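VP4 CORE protein (Bluetongue virus, PDB 2JHP) caps viral messenger RNA as a multifunctional enzyme of the inner capsid, with separate pockets that hold guanine and S-adenosyl-L-homocysteine. Local coordinates at residues His16-Gly21 with Asp47-Gly52; Thr58-Arg63 with Leu477-Pro482; Lys246-His251 with Tyr294-Ala299; His307-Pro310 with Glu315-Cys318. All coordinates share one frame; numbering follows the deposited sequence.

Overall arrangement
The four contacts form two pairs on opposite sides of the chain's centre. Interactions 1 and 2, with centres about 25 Å apart, lie on the parallel sheet that contains strand 48-51, helix 59-64 being part of one of its crossovers; interaction 2 also reaches helix 470-480, more than 400 residues on, next to a methyltransferase-like sheet. Interactions 3 and 4, with centres about 24 Å apart, lie at the other seven-stranded sheet, interaction 4 joining it to a two-stranded one; their centres are 54 to 68 Å from the first pair. S-adenosyl-L-homocysteine lies about 9 Å from the I248 side chain and 13 Å from the H307 side chain. A bound guanine is about 14 Å from the M478 side chain.

Interaction 1 (His16-Gly21 with Asp47-Gly52); sequences HIVKDG and DVYAYG
V18 leans against the aromatic ring of Y49, and next to it K19 brings its last methylene, CE, to the phenol end of Y51. The helix bearing V18 lies on the beta-alpha-beta crossover from strand 7-10 to strand 25-27, which passes over strand 48-51, their common neighbour in the parallel sheet. Alternation along that strand puts Y49 and Y51 on the same side, facing the crossover. The apolar part is a CH-pi contact: V18 CG2 sits over one face of the Y49 ring, 3.9 Å from its centroid and 23° off the normal, displaced toward the rim. The other methyl, V18 CG1, reaches the root of the ring, 3.4 Å from Y49 CB. With CG1 anti to the backbone N (chi1 152°), V18 sets both methyls down on one face, CG1 at the root and CG2 nearer CD1. I25 and V10 also touch V18, so it is wedged among strand side chains. The Y49 hydroxyl bonds to E103 of helix 99-112.

The second kind of contact involves a charged residue that makes no hydrogen bond across the contact. The extended K19 chain crosses Y51 at about a right angle and brings CE to 3.4 Å from Y51 OH, while K19 NZ stays 4.2 Å from that oxygen. No hydrogen bond joins the two segments, so the contact rests on shape and dispersion, with lysine contributing a methylene rather than its charge.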
loop_
_atom_site.group_PDB
_atom_site.type_symbol
_atom_site.label_atom_id
_atom_site.label_comp_id
_atom_site.label_asym_id
_atom_site.label_seq_id
_atom_site.Cartn_x
_atom_site.Cartn_y
_atom_site.Cartn_z
ATOM N N HIS A 16 -0.140 -36.395 1.279
ATOM C CA HIS A 16 -0.570 -37.410 0.321
ATOM C C HIS A 16 -1.308 -36.837 -0.898
ATOM O O HIS A 16 -1.241 -37.417 -1.985
ATOM C CB HIS A 16 -1.426 -38.470 1.021
ATOM C CG HIS A 16 -2.728 -37.946 1.542
ATOM N ND1 HIS A 16 -2.806 -37.079 2.612
ATOM C CD2 HIS A 16 -4.002 -38.164 1.136
ATOM C CE1 HIS A 16 -4.075 -36.784 2.840
ATOM N NE2 HIS A 16 -4.820 -37.431 1.960
ATOM N N ILE A 17 -1.998 -35.709 -0.714
ATOM C CA ILE A 17 -2.788 -35.071 -1.787
ATOM C C ILE A 17 -1.874 -34.479 -2.856
ATOM O O ILE A 17 -2.172 -34.508 -4.056
ATOM C CB ILE A 17 -3.689 -33.928 -1.247
ATOM C CG1 ILE A 17 -4.327 -34.310 0.087
ATOM C CG2 ILE A 17 -4.766 -33.556 -2.274
ATOM C CD1 ILE A 17 -4.596 -33.122 0.986
ATOM N N VAL A 18 -0.759 -33.945 -2.379
ATOM C CA VAL A 18 0.250 -33.279 -3.182
ATOM C C VAL A 18 0.856 -34.192 -4.246
ATOM O O VAL A 18 0.979 -33.791 -5.405
ATOM C CB VAL A 18 1.345 -32.739 -2.247
ATOM C CG1 VAL A 18 2.701 -32.656 -2.947
ATOM C CG2 VAL A 18 0.914 -31.401 -1.651
ATOM N N LYS A 19 1.209 -35.417 -3.851
ATOM C CA LYS A 19 1.919 -36.361 -4.724
ATOM C C LYS A 19 1.230 -36.573 -6.076
ATOM O O LYS A 19 1.885 -36.914 -7.062
ATOM C CB LYS A 19 2.127 -37.705 -4.014
ATOM C CG LYS A 19 3.122 -37.685 -2.852
ATOM C CD LYS A 19 2.975 -38.945 -1.976
ATOM C CE LYS A 19 3.789 -38.842 -0.680
ATOM N NZ LYS A 19 3.382 -39.823 0.381
ATOM N N ASP A 20 -0.079 -36.339 -6.118
ATOM C CA ASP A 20 -0.897 -36.624 -7.299
ATOM C C ASP A 20 -1.151 -35.382 -8.169
ATOM O O ASP A 20 -2.028 -35.390 -9.036
ATOM C CB ASP A 20 -2.226 -37.244 -6.848
ATOM C CG ASP A 20 -2.813 -38.200 -7.871
ATOM O OD1 ASP A 20 -2.048 -38.877 -8.595
ATOM O OD2 ASP A 20 -4.056 -38.281 -7.938
ATOM N N GLY A 21 -0.378 -34.321 -7.934
ATOM C CA GLY A 21 -0.521 -33.058 -8.666
ATOM C C GLY A 21 0.431 -32.956 -9.844
ATOM O O GLY A 21 0.943 -33.969 -10.316
ATOM N N ASP A 47 6.880 -22.973 -8.727
ATOM C CA ASP A 47 6.454 -23.305 -7.367
ATOM C C ASP A 47 6.483 -24.818 -7.190
ATOM O O ASP A 47 6.250 -25.571 -8.148
ATOM C CB ASP A 47 5.067 -22.742 -7.037
ATOM C CG ASP A 47 5.059 -21.214 -6.939
ATOM O OD1 ASP A 47 6.123 -20.614 -6.660
ATOM O OD2 ASP A 47 3.986 -20.607 -7.146
ATOM N N VAL A 48 6.812 -25.248 -5.973
ATOM C CA VAL A 48 7.011 -26.658 -5.648
ATOM C C VAL A 48 6.399 -26.991 -4.316
ATOM O O VAL A 48 6.384 -26.165 -3.398
ATOM C CB VAL A 48 8.506 -27.046 -5.555
ATOM C CG1 VAL A 48 9.036 -27.362 -6.906
ATOM C CG2 VAL A 48 9.333 -25.942 -4.886
ATOM N N TYR A 49 5.910 -28.220 -4.209
ATOM C CA TYR A 49 5.376 -28.689 -2.948
ATOM C C TYR A 49 6.476 -29.329 -2.136
ATOM O O TYR A 49 7.397 -29.930 -2.690
ATOM C CB TYR A 49 4.266 -29.695 -3.184
ATOM C CG TYR A 49 2.988 -29.098 -3.697
ATOM C CD1 TYR A 49 2.211 -28.256 -2.898
ATOM C CD2 TYR A 49 2.531 -29.401 -4.975
ATOM C CE1 TYR A 49 1.012 -27.714 -3.372
ATOM C CE2 TYR A 49 1.335 -28.862 -5.460
ATOM C CZ TYR A 49 0.587 -28.027 -4.654
ATOM O OH TYR A 49 -0.577 -27.504 -5.145
ATOM N N ALA A 50 6.370 -29.199 -0.820
ATOM C CA ALA A 50 7.312 -29.829 0.093
ATOM C C ALA A 50 6.619 -30.362 1.343
ATOM O O ALA A 50 5.712 -29.727 1.883
ATOM C CB ALA A 50 8.409 -28.843 0.474
ATOM N N TYR A 51 7.067 -31.530 1.794
ATOM C CA TYR A 51 6.625 -32.136 3.055
ATOM C C TYR A 51 7.789 -32.834 3.765
ATOM O O TYR A 51 8.806 -33.147 3.142
ATOM C CB TYR A 51 5.486 -33.137 2.812
ATOM C CG TYR A 51 5.873 -34.349 1.982
ATOM C CD1 TYR A 51 6.580 -35.412 2.548
ATOM C CD2 TYR A 51 5.513 -34.443 0.635
ATOM C CE1 TYR A 51 6.932 -36.532 1.793
ATOM C CE2 TYR A 51 5.859 -35.562 -0.129
ATOM C CZ TYR A 51 6.569 -36.601 0.457
ATOM O OH TYR A 51 6.919 -37.707 -0.289
ATOM N N GLY A 52 7.615 -33.101 5.060
ATOM C CA GLY A 52 8.668 -33.689 5.895
ATOM C C GLY A 52 9.115 -32.715 6.972
ATOM O O GLY A 52 8.614 -31.585 7.040
#

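Interaction 2 (Thr58-Arg63 with Leu477-Pro482); sequences TIRQLR and LMWRYP
R60 spreads its guanidinium beside W479 and runs its aliphatic stem past M478, joining two helices from different parts of the fold. Helix 59-64 lies on the beta-alpha-beta crossover between parallel strands 48-51 and 67-71. Helix 470-480 follows strand 466-469, at the edge of a seven-stranded sheet with the 3-2-1-4-5-7-6 order of methyltransferases.

The guanidinium packs on W479 through its CB, which rests over one face of the R60 group, 3.4 Å from NH2. The guanidinium and indole planes are only 12° apart, but CB, not the ring, lies over the guanidinium, with CG next nearest. The R60 chain bends at chi3 (80°), turning its flat end along W479. NH2 forms a salt bridge with D514, and NH1 a long, weak ion pair with E596; W479 NE1 bonds to the carbonyl of S593.

The contact with M478 is longer. This side chain, extended beyond CG, slides past R60 in the opposite direction, with its SD 4.2 Å from R60 CG.

No hydrogen bond crosses the contact; side-chain hydrogen bonds within 58-63 form a capping box that starts its helix. Q61 N gives a weak bond to T58 OG1. In return T58 N donates to Q61 OE1 over 3.2 Å, nearly straight at 172°, onto a lone pair in the carbonyl plane.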
loop_
_atom_site.group_PDB
_atom_site.type_symbol
_atom_site.label_atom_id
_atom_site.label_comp_id
_atom_site.label_asym_id
_atom_site.label_seq_id
_atom_site.Cartn_x
_atom_site.Cartn_y
_atom_site.Cartn_z
ATOM N N THR A 58 15.225 -22.187 11.098
ATOM C CA THR A 58 14.601 -20.945 11.568
ATOM C C THR A 58 13.658 -20.359 10.510
ATOM O O THR A 58 13.803 -20.612 9.306
ATOM C CB THR A 58 15.629 -19.861 11.966
ATOM O OG1 THR A 58 16.303 -19.387 10.797
ATOM C CG2 THR A 58 16.651 -20.382 12.998
ATOM N N ILE A 59 12.695 -19.574 10.976
ATOM C CA ILE A 59 11.717 -18.918 10.115
ATOM C C ILE A 59 12.359 -18.133 8.948
ATOM O O ILE A 59 12.009 -18.349 7.784
ATOM C CB ILE A 59 10.710 -18.051 10.950
ATOM C CG1 ILE A 59 9.821 -17.216 10.034
ATOM C CG2 ILE A 59 11.421 -17.133 11.925
ATOM C CD1 ILE A 59 8.853 -18.007 9.278
ATOM N N ARG A 60 13.302 -17.253 9.272
ATOM C CA ARG A 60 14.026 -16.446 8.296
ATOM C C ARG A 60 14.821 -17.281 7.306
ATOM O O ARG A 60 14.984 -16.876 6.149
ATOM C CB ARG A 60 14.987 -15.494 9.007
ATOM C CG ARG A 60 14.321 -14.302 9.681
ATOM C CD ARG A 60 15.375 -13.428 10.277
ATOM N NE ARG A 60 15.997 -12.562 9.284
ATOM C CZ ARG A 60 17.295 -12.285 9.236
ATOM N NH1 ARG A 60 18.134 -12.829 10.109
ATOM N NH2 ARG A 60 17.756 -11.469 8.299
ATOM N N GLN A 61 15.343 -18.421 7.768
ATOM C CA GLN A 61 16.036 -19.355 6.889
ATOM C C GLN A 61 15.044 -19.896 5.885
ATOM O O GLN A 61 15.288 -19.835 4.673
ATOM C CB GLN A 61 16.701 -20.486 7.666
ATOM C CG GLN A 61 18.010 -20.073 8.286
ATOM C CD GLN A 61 18.751 -21.220 8.983
ATOM O OE1 GLN A 61 18.155 -22.006 9.733
ATOM N NE2 GLN A 61 20.062 -21.301 8.746
ATOM N N LEU A 62 13.908 -20.382 6.386
ATOM C CA LEU A 62 12.868 -20.931 5.511
ATOM C C LEU A 62 12.251 -19.873 4.596
ATOM O O LEU A 62 11.945 -20.157 3.441
ATOM C CB LEU A 62 11.802 -21.700 6.309
ATOM C CG LEU A 62 12.232 -23.051 6.902
ATOM C CD1 LEU A 62 11.106 -23.725 7.682
ATOM C CD2 LEU A 62 12.762 -23.995 5.830
ATOM N N ARG A 63 12.090 -18.650 5.097
ATOM C CA ARG A 63 11.583 -17.561 4.254
ATOM C C ARG A 63 12.553 -17.182 3.134
ATOM O O ARG A 63 12.129 -16.835 2.030
ATOM C CB ARG A 63 11.223 -16.336 5.086
ATOM C CG ARG A 63 9.924 -16.471 5.870
ATOM C CD ARG A 63 8.708 -16.615 5.019
ATOM N NE ARG A 63 7.518 -16.368 5.816
ATOM C CZ ARG A 63 6.319 -16.903 5.589
ATOM N NH1 ARG A 63 6.135 -17.755 4.588
ATOM N NH2 ARG A 63 5.296 -16.602 6.382
ATOM N N LEU A 477 14.242 -6.091 7.343
ATOM C CA LEU A 477 13.456 -5.377 8.347
ATOM C C LEU A 477 13.082 -6.265 9.508
ATOM O O LEU A 477 12.995 -5.789 10.624
ATOM C CB LEU A 477 12.195 -4.732 7.731
ATOM C CG LEU A 477 12.443 -3.624 6.705
ATOM C CD1 LEU A 477 11.238 -3.376 5.804
ATOM C CD2 LEU A 477 12.885 -2.359 7.419
ATOM N N MET A 478 12.854 -7.548 9.259
ATOM C CA MET A 478 12.698 -8.486 10.361
ATOM C C MET A 478 13.917 -8.367 11.310
ATOM O O MET A 478 13.782 -8.331 12.539
ATOM C CB MET A 478 12.544 -9.922 9.874
ATOM C CG MET A 478 11.136 -10.254 9.455
ATOM S SD MET A 478 10.942 -11.986 9.007
ATOM C CE MET A 478 9.293 -11.971 8.319
ATOM N N TRP A 479 15.093 -8.258 10.699
ATOM C CA TRP A 479 16.377 -8.335 11.379
ATOM C C TRP A 479 16.767 -7.042 12.092
ATOM O O TRP A 479 17.273 -7.086 13.205
ATOM C CB TRP A 479 17.424 -8.731 10.337
ATOM C CG TRP A 479 18.832 -8.806 10.784
ATOM C CD1 TRP A 479 19.302 -9.363 11.924
ATOM C CD2 TRP A 479 19.972 -8.353 10.052
ATOM N NE1 TRP A 479 20.674 -9.262 11.971
ATOM C CE2 TRP A 479 21.110 -8.646 10.829
ATOM C CE3 TRP A 479 20.141 -7.711 8.816
ATOM C CZ2 TRP A 479 22.403 -8.319 10.414
ATOM C CZ3 TRP A 479 21.425 -7.385 8.401
ATOM C CH2 TRP A 479 22.537 -7.682 9.201
ATOM N N ARG A 480 16.516 -5.907 11.439
ATOM C CA ARG A 480 16.882 -4.582 11.936
ATOM C C ARG A 480 15.778 -3.934 12.793
ATOM O O ARG A 480 16.074 -3.238 13.771
ATOM C CB ARG A 480 17.270 -3.668 10.760
ATOM C CG ARG A 480 17.648 -2.226 11.130
ATOM C CD ARG A 480 19.143 -1.997 11.155
ATOM N NE ARG A 480 19.664 -1.531 9.868
ATOM C CZ ARG A 480 20.949 -1.591 9.510
ATOM N NH1 ARG A 480 21.863 -2.109 10.334
ATOM N NH2 ARG A 480 21.323 -1.137 8.323
ATOM N N TYR A 481 14.517 -4.160 12.433
ATOM C CA TYR A 481 13.398 -3.576 13.171
ATOM C C TYR A 481 12.370 -4.623 13.601
ATOM O O TYR A 481 11.267 -4.664 13.061
ATOM C CB TYR A 481 12.724 -2.481 12.350
ATOM C CG TYR A 481 13.633 -1.349 11.945
ATOM C CD1 TYR A 481 14.177 -1.294 10.668
ATOM C CD2 TYR A 481 13.943 -0.323 12.840
ATOM C CE1 TYR A 481 15.008 -0.252 10.280
ATOM C CE2 TYR A 481 14.783 0.734 12.468
ATOM C CZ TYR A 481 15.312 0.761 11.180
ATOM O OH TYR A 481 16.140 1.797 10.804
ATOM N N PRO A 482 12.730 -5.462 14.590
ATOM C CA PRO A 482 11.936 -6.585 15.096
ATOM C C PRO A 482 10.489 -6.319 15.536
ATOM O O PRO A 482 9.697 -7.257 15.552
ATOM C CB PRO A 482 12.763 -7.073 16.283
ATOM C CG PRO A 482 14.143 -6.730 15.903
ATOM C CD PRO A 482 14.024 -5.384 15.291
#

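Interaction 3 (Lys246-His251 with Tyr294-Ala299); sequences KDILKH and YEMGGA
Two neighbouring crossovers of a methyltransferase-like, Rossmann-type sheet meet here, where M296 pushes its thioether end against I248 and L249. Helix 246-249 lies on the connection from the edge strand 235-238 to strand 260-264. M296 is the first residue beyond helix 280-295, which belongs to the next crossover, from strand 260-264 to strand 302-308. The sheet has the strand order 3-2-1-4-5-7-6 of the class I S-adenosylmethionine-dependent methyltransferases, and the bound S-adenosyl-L-homocysteine is about 9 Å from the I248 side chain.

The contact is wholly apolar, with no hydrogen bond between the segments. M296 is straight through chi2 and bends at chi3 (139°), which carries its methyl group into the angle between the two aliphatic side chains. I248 crosses it obliquely and is met by both the sulfur and the methyl: CG2 lies 3.6 Å from M296 CE, and CD1 is 4.1 Å from M296 SD. L249 runs past the methionine in the opposite direction, and its two methyls lie against the same terminal carbon from one side, CD2 being 3.6 Å from M296 CE. I248 also touches H194 and I196 of strand 192-196 and Y223 of strand 219-223, so it links the methionine to the sheet surface.

Beyond M296 the chain turns back: A299 N bonds to the carbonyl of M296. The methionine methyl is held between both partners, with CE 3.4 Å from I248 CB and 3.4 Å from L249 CD1.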
loop_
_atom_site.group_PDB
_atom_site.type_symbol
_atom_site.label_atom_id
_atom_site.label_comp_id
_atom_site.label_asym_id
_atom_site.label_seq_id
_atom_site.Cartn_x
_atom_site.Cartn_y
_atom_site.Cartn_z
ATOM N N LYS A 246 -24.562 32.625 14.086
ATOM C CA LYS A 246 -24.529 32.900 15.522
ATOM C C LYS A 246 -24.749 31.657 16.384
ATOM O O LYS A 246 -24.143 31.523 17.449
ATOM C CB LYS A 246 -25.568 33.957 15.886
ATOM C CG LYS A 246 -25.200 35.400 15.494
ATOM C CD LYS A 246 -26.415 36.341 15.526
ATOM C CE LYS A 246 -26.804 36.735 16.946
ATOM N NZ LYS A 246 -27.950 37.698 16.964
ATOM N N ASP A 247 -25.606 30.749 15.918
ATOM C CA ASP A 247 -25.931 29.522 16.654
ATOM C C ASP A 247 -24.763 28.539 16.739
ATOM O O ASP A 247 -24.790 27.601 17.535
ATOM C CB ASP A 247 -27.138 28.829 16.013
ATOM C CG ASP A 247 -28.352 29.733 15.927
ATOM O OD1 ASP A 247 -28.671 30.396 16.940
ATOM O OD2 ASP A 247 -28.987 29.782 14.849
ATOM N N ILE A 248 -23.746 28.771 15.910
ATOM C CA ILE A 248 -22.588 27.890 15.785
ATOM C C ILE A 248 -21.319 28.542 16.338
ATOM O O ILE A 248 -20.489 27.870 16.952
ATOM C CB ILE A 248 -22.371 27.477 14.314
ATOM C CG1 ILE A 248 -23.660 26.888 13.737
ATOM C CG2 ILE A 248 -21.213 26.485 14.185
ATOM C CD1 ILE A 248 -23.668 26.813 12.257
ATOM N N LEU A 249 -21.178 29.847 16.111
ATOM C CA LEU A 249 -20.074 30.627 16.671
ATOM C C LEU A 249 -19.941 30.462 18.187
ATOM O O LEU A 249 -18.826 30.330 18.700
ATOM C CB LEU A 249 -20.213 32.126 16.340
ATOM C CG LEU A 249 -19.570 32.806 15.117
ATOM C CD1 LEU A 249 -18.393 32.030 14.522
ATOM C CD2 LEU A 249 -20.601 33.098 14.050
ATOM N N LYS A 250 -21.072 30.457 18.895
ATOM C CA LYS A 250 -21.058 30.415 20.360
ATOM C C LYS A 250 -20.552 29.085 20.945
ATOM O O LYS A 250 -20.153 29.030 22.110
ATOM C CB LYS A 250 -22.415 30.835 20.958
ATOM C CG LYS A 250 -23.583 29.886 20.698
ATOM C CD LYS A 250 -24.850 30.330 21.436
ATOM C CE LYS A 250 -24.780 30.031 22.936
ATOM N NZ LYS A 250 -25.945 30.583 23.692
ATOM N N HIS A 251 -20.545 28.030 20.132
ATOM C CA HIS A 251 -20.024 26.731 20.570
ATOM C C HIS A 251 -18.642 26.443 19.977
ATOM O O HIS A 251 -18.281 25.287 19.723
ATOM C CB HIS A 251 -21.021 25.602 20.255
ATOM C CG HIS A 251 -22.395 25.844 20.798
ATOM N ND1 HIS A 251 -22.654 25.964 22.147
ATOM C CD2 HIS A 251 -23.586 26.001 20.172
ATOM C CE1 HIS A 251 -23.943 26.188 22.330
ATOM N NE2 HIS A 251 -24.533 26.209 21.147
ATOM N N TYR A 294 -20.540 29.659 4.021
ATOM C CA TYR A 294 -19.761 30.705 3.356
ATOM C C TYR A 294 -19.396 31.835 4.333
ATOM O O TYR A 294 -18.253 32.284 4.347
ATOM C CB TYR A 294 -20.509 31.249 2.126
ATOM C CG TYR A 294 -19.652 32.060 1.171
ATOM C CD1 TYR A 294 -18.854 31.430 0.208
ATOM C CD2 TYR A 294 -19.643 33.449 1.220
ATOM C CE1 TYR A 294 -18.062 32.154 -0.671
ATOM C CE2 TYR A 294 -18.849 34.198 0.336
ATOM C CZ TYR A 294 -18.061 33.535 -0.606
ATOM O OH TYR A 294 -17.274 34.250 -1.484
ATOM N N GLU A 295 -20.359 32.267 5.155
ATOM C CA GLU A 295 -20.131 33.308 6.164
ATOM C C GLU A 295 -19.035 32.870 7.111
ATOM O O GLU A 295 -18.231 33.681 7.573
ATOM C CB GLU A 295 -21.391 33.566 6.995
ATOM C CG GLU A 295 -22.593 34.102 6.243
ATOM C CD GLU A 295 -23.835 34.143 7.118
ATOM O OE1 GLU A 295 -24.685 33.230 7.001
ATOM O OE2 GLU A 295 -23.955 35.082 7.938
ATOM N N MET A 296 -19.022 31.573 7.387
ATOM C CA MET A 296 -18.113 30.980 8.341
ATOM C C MET A 296 -16.848 30.394 7.707
ATOM O O MET A 296 -16.083 29.687 8.367
ATOM C CB MET A 296 -18.849 29.924 9.146
ATOM C CG MET A 296 -19.634 30.487 10.296
ATOM S SD MET A 296 -20.491 29.162 11.136
ATOM C CE MET A 296 -20.232 29.696 12.805
ATOM N N GLY A 297 -16.624 30.685 6.428
ATOM C CA GLY A 297 -15.331 30.405 5.811
ATOM C C GLY A 297 -14.297 31.191 6.594
ATOM O O GLY A 297 -14.534 32.345 6.965
ATOM N N GLY A 298 -13.155 30.576 6.860
ATOM C CA GLY A 298 -12.171 31.174 7.758
ATOM C C GLY A 298 -12.118 30.393 9.056
ATOM O O GLY A 298 -11.045 30.226 9.633
ATOM N N ALA A 299 -13.282 29.910 9.501
ATOM C CA ALA A 299 -13.387 29.038 10.675
ATOM C C ALA A 299 -13.474 27.555 10.293
ATOM O O ALA A 299 -13.207 26.669 11.115
ATOM C CB ALA A 299 -14.588 29.438 11.524
#

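Interaction 4 (His307-Pro310 with Glu315-Cys318); sequences HRIP and EYHC
The two segments run nearly antiparallel, with end-to-end directions 163° apart, yet they do not pair: the nearest CA atoms are those of P310 and Y316, 8.9 Å apart. They flank a short connection of four residues between two different sheets. H307 lies at the end of strand 302-308 in the seven-stranded methyltransferase-like sheet, where its backbone bonds to that of L336, while Y316 and C318 bond through their backbones to V361 and T359 in the two-stranded antiparallel sheet of 315-320 and 357-362. Side chains alone bridge the gap.

Y316 does most of the bridging. Its CG sits between the backbone N and the carbonyl carbon (chi1 63°), sending the ring toward the other segment. P310 CG covers one face of the ring in a CH-pi contact, 4.0 Å from the centroid and offset toward the rim; P310 CD also lies 3.8 Å from Y316 CZ. I309 comes in across the phenol end, its CG2 3.7 Å from Y316 OH, and its side chain also touches helix 363-373.

C318 SG approaches the H307 imidazole obliquely, 5.1 Å from its centroid. That ring meets Y316 from the opposite direction, edge first and without a hydrogen bond across the segments: the Y316 OH oxygen lies near the imidazole plane, 3.1 Å from the carbon H307 CE1.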
loop_
_atom_site.group_PDB
_atom_site.type_symbol
_atom_site.label_atom_id
_atom_site.label_comp_id
_atom_site.label_asym_id
_atom_site.label_seq_id
_atom_site.Cartn_x
_atom_site.Cartn_y
_atom_site.Cartn_z
ATOM N N HIS A 307 -28.186 18.521 -0.751
ATOM C CA HIS A 307 -28.470 19.125 -2.041
ATOM C C HIS A 307 -29.571 18.411 -2.813
ATOM O O HIS A 307 -29.287 17.575 -3.670
ATOM C CB HIS A 307 -27.197 19.174 -2.888
ATOM C CG HIS A 307 -27.279 20.120 -4.044
ATOM N ND1 HIS A 307 -27.690 19.725 -5.298
ATOM C CD2 HIS A 307 -27.006 21.444 -4.134
ATOM C CE1 HIS A 307 -27.662 20.765 -6.113
ATOM N NE2 HIS A 307 -27.257 21.821 -5.431
ATOM N N ARG A 308 -30.826 18.738 -2.520
ATOM C CA ARG A 308 -31.941 18.191 -3.312
ATOM C C ARG A 308 -32.144 19.010 -4.583
ATOM O O ARG A 308 -32.193 20.235 -4.535
ATOM C CB ARG A 308 -33.257 18.040 -2.505
ATOM C CG ARG A 308 -33.541 19.114 -1.446
ATOM C CD ARG A 308 -32.979 18.759 -0.047
ATOM N NE ARG A 308 -34.030 18.407 0.902
ATOM C CZ ARG A 308 -34.497 19.223 1.842
ATOM N NH1 ARG A 308 -34.018 20.458 1.975
ATOM N NH2 ARG A 308 -35.460 18.799 2.646
ATOM N N ILE A 309 -32.221 18.316 -5.717
ATOM C CA ILE A 309 -32.498 18.939 -7.012
ATOM C C ILE A 309 -33.987 19.256 -7.147
ATOM O O ILE A 309 -34.827 18.363 -6.997
ATOM C CB ILE A 309 -32.099 18.030 -8.187
ATOM C CG1 ILE A 309 -30.836 17.248 -7.841
ATOM C CG2 ILE A 309 -31.936 18.857 -9.473
ATOM C CD1 ILE A 309 -30.722 15.896 -8.517
ATOM N N PRO A 310 -34.314 20.532 -7.425
ATOM C CA PRO A 310 -35.695 21.006 -7.631
ATOM C C PRO A 310 -36.385 20.365 -8.844
ATOM O O PRO A 310 -35.713 19.856 -9.746
ATOM C CB PRO A 310 -35.518 22.512 -7.846
ATOM C CG PRO A 310 -34.090 22.679 -8.289
ATOM C CD PRO A 310 -33.331 21.629 -7.534
ATOM N N GLU A 315 -32.866 25.344 -14.515
ATOM C CA GLU A 315 -31.554 25.817 -14.111
ATOM C C GLU A 315 -31.714 26.666 -12.851
ATOM O O GLU A 315 -32.813 27.143 -12.551
ATOM C CB GLU A 315 -30.873 26.609 -15.227
ATOM C CG GLU A 315 -31.488 27.978 -15.489
ATOM C CD GLU A 315 -30.513 28.959 -16.115
ATOM O OE1 GLU A 315 -29.333 28.589 -16.329
ATOM O OE2 GLU A 315 -30.935 30.106 -16.392
ATOM N N TYR A 316 -30.613 26.837 -12.122
ATOM C CA TYR A 316 -30.612 27.517 -10.829
ATOM C C TYR A 316 -29.187 27.709 -10.330
ATOM O O TYR A 316 -28.227 27.268 -10.971
ATOM C CB TYR A 316 -31.437 26.734 -9.796
ATOM C CG TYR A 316 -30.915 25.343 -9.468
ATOM C CD1 TYR A 316 -31.227 24.239 -10.272
ATOM C CD2 TYR A 316 -30.126 25.128 -8.337
ATOM C CE1 TYR A 316 -30.747 22.954 -9.954
ATOM C CE2 TYR A 316 -29.659 23.861 -8.015
ATOM C CZ TYR A 316 -29.970 22.777 -8.824
ATOM O OH TYR A 316 -29.493 21.523 -8.505
ATOM N N HIS A 317 -29.052 28.361 -9.180
ATOM C CA HIS A 317 -27.733 28.672 -8.639
ATOM C C HIS A 317 -27.535 28.215 -7.199
ATOM O O HIS A 317 -28.498 28.021 -6.447
ATOM C CB HIS A 317 -27.436 30.166 -8.772
ATOM C CG HIS A 317 -27.373 30.643 -10.188
ATOM N ND1 HIS A 317 -26.241 30.519 -10.964
ATOM C CD2 HIS A 317 -28.303 31.248 -10.969
ATOM C CE1 HIS A 317 -26.473 31.028 -12.161
ATOM N NE2 HIS A 317 -27.718 31.479 -12.192
ATOM N N CYS A 318 -26.266 28.046 -6.833
ATOM C CA CYS A 318 -25.880 27.657 -5.488
ATOM C C CYS A 318 -24.408 28.002 -5.218
ATOM O O CYS A 318 -23.679 28.393 -6.129
ATOM C CB CYS A 318 -26.107 26.160 -5.292
ATOM S SG CYS A 318 -24.953 25.129 -6.181
#